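Serine acetyltransferase (Neisseria gonorrhoeae, PDB 6WYE) probably catalyses the transfer of an acetyl group from acetyl-CoA to L-serine, giving O-acetyl-L-serine, the first of two steps from serine to cysteine. Local coordinates at residues Val225-Gly228 / Ala229-Ile233. Residues are numbered along the deposited sequence; the frame is centred on the assembly and turned at random.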
loop_
_atom_site.group_PDB
_atom_site.type_symbol
_atom_site.label_atom_id
_atom_site.label_comp_id
_atom_site.label_asym_id
_atom_site.label_seq_id
_atom_site.Cartn_x
_atom_site.Cartn_y
_atom_site.Cartn_z
ATOM N N VAL A 225 34.568 -8.182 23.626
ATOM C CA VAL A 225 34.085 -9.562 23.555
ATOM C C VAL A 225 33.641 -9.926 22.139
ATOM O O VAL A 225 33.134 -9.089 21.370
ATOM C CB VAL A 225 32.947 -9.773 24.568
ATOM C CG1 VAL A 225 32.254 -11.132 24.357
ATOM C CG2 VAL A 225 33.491 -9.661 26.000
ATOM N N MET A 226 33.843 -11.191 21.786
ATOM C CA MET A 226 33.243 -11.777 20.602
ATOM C C MET A 226 32.303 -12.898 21.035
ATOM O O MET A 226 32.673 -13.736 21.866
ATOM C CB MET A 226 34.318 -12.304 19.659
ATOM C CG MET A 226 33.815 -12.574 18.264
ATOM S SD MET A 226 33.026 -14.183 18.169
ATOM C CE MET A 226 34.467 -15.209 17.831
ATOM N N ILE A 227 31.089 -12.912 20.480
ATOM C CA ILE A 227 30.100 -13.952 20.770
ATOM C C ILE A 227 29.720 -14.620 19.458
ATOM O O ILE A 227 29.180 -13.961 18.555
ATOM C CB ILE A 227 28.848 -13.395 21.460
ATOM C CG1 ILE A 227 29.195 -12.425 22.592
ATOM C CG2 ILE A 227 27.961 -14.549 21.963
ATOM C CD1 ILE A 227 27.970 -11.842 23.268
ATOM N N GLY A 228 29.986 -15.937 19.359
ATOM C CA GLY A 228 29.724 -16.686 18.145
ATOM C C GLY A 228 28.251 -17.039 17.959
ATOM O O GLY A 228 27.435 -16.911 18.874
ATOM N N ALA A 229 27.941 -17.551 16.765
ATOM C CA ALA A 229 26.558 -17.795 16.361
ATOM C C ALA A 229 25.818 -18.736 17.314
ATOM O O ALA A 229 26.349 -19.760 17.758
ATOM C CB ALA A 229 26.523 -18.368 14.941
ATOM N N ASN A 230 24.574 -18.360 17.631
ATOM C CA ASN A 230 23.624 -19.153 18.404
ATOM C C ASN A 230 24.121 -19.480 19.814
ATOM O O ASN A 230 23.649 -20.440 20.423
ATOM C CB ASN A 230 23.229 -20.434 17.668
ATOM C CG ASN A 230 21.961 -20.250 16.854
ATOM O OD1 ASN A 230 21.085 -19.471 17.231
ATOM N ND2 ASN A 230 21.866 -20.944 15.728
ATOM N N ALA A 231 25.066 -18.706 20.344
ATOM C CA ALA A 231 25.415 -18.823 21.754
ATOM C C ALA A 231 24.310 -18.221 22.612
ATOM O O ALA A 231 23.598 -17.299 22.188
ATOM C CB ALA A 231 26.741 -18.111 22.046
ATOM N N SER A 232 24.162 -18.754 23.828
ATOM C CA SER A 232 23.216 -18.234 24.810
ATOM C C SER A 232 23.942 -17.864 26.094
ATOM O O SER A 232 24.724 -18.659 26.628
ATOM C CB SER A 232 22.134 -19.257 25.133
ATOM O OG SER A 232 21.309 -19.477 24.008
ATOM N N ILE A 233 23.669 -16.668 26.596
ATOM C CA ILE A 233 24.255 -16.173 27.835
ATOM C C ILE A 233 23.084 -15.789 28.719
ATOM O O ILE A 233 22.322 -14.874 28.374
ATOM C CB ILE A 233 25.202 -14.993 27.584
ATOM C CG1 ILE A 233 26.180 -15.348 26.459
ATOM C CG2 ILE A 233 25.972 -14.625 28.846
ATOM C CD1 ILE A 233 27.178 -14.259 26.117
#
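Between Gly228 and Ala231 the chain swings from strand 226-227 into strand 232-234 through a type II beta turn, closed by a weak hydrogen bond from Ala231 N to Gly228 O (3.3 Å, N-H...O angle 155°). Asn230 takes the third place of the turn with a positive phi (60°), the left-handed conformation that asparagine tolerates well. Ile227 and Ile233, one on each strand, face each other inside the corner. Their long branches meet tip to tip, Ile227 CD1 lying 3.8 Å from Ile233 CD1. In both residues CG1 sits beside the backbone N and the chain is extended beyond it (chi2 179° in Ile227), which carries each CD1 inward to the meeting point. The other branch of Ile227 has its own partner: CG2, anti to the backbone N, rests against Ala231 CB at 3.8 Å. Ala231 CB points back into the corner and also lies 3.5 Å from Gly228 O, beside the oxygen that accepts the turn's hydrogen bond. Leu207 and Ile245, from neighbouring coils, continue the apolar packing along the interior, each touching both isoleucines. On the outside of the bend other subunits come close: Ala229 packs on His203 of its own chain and on Thr206 of the second subunit, while Asn230 OD1 accepts a weak hydrogen bond from Asn230 ND2 of the third subunit. Strands 226-227 and 232-234 belong to different parallel sheets, and Ile227 and Ile233, six residues apart, occupy equivalent inward positions on successive faces. This is a corner of the left-handed parallel beta-helix of the hexapeptide-repeat transferases, in which each six-residue repeat supplies one short strand and the bend that follows it, and three repeats complete one triangular coil.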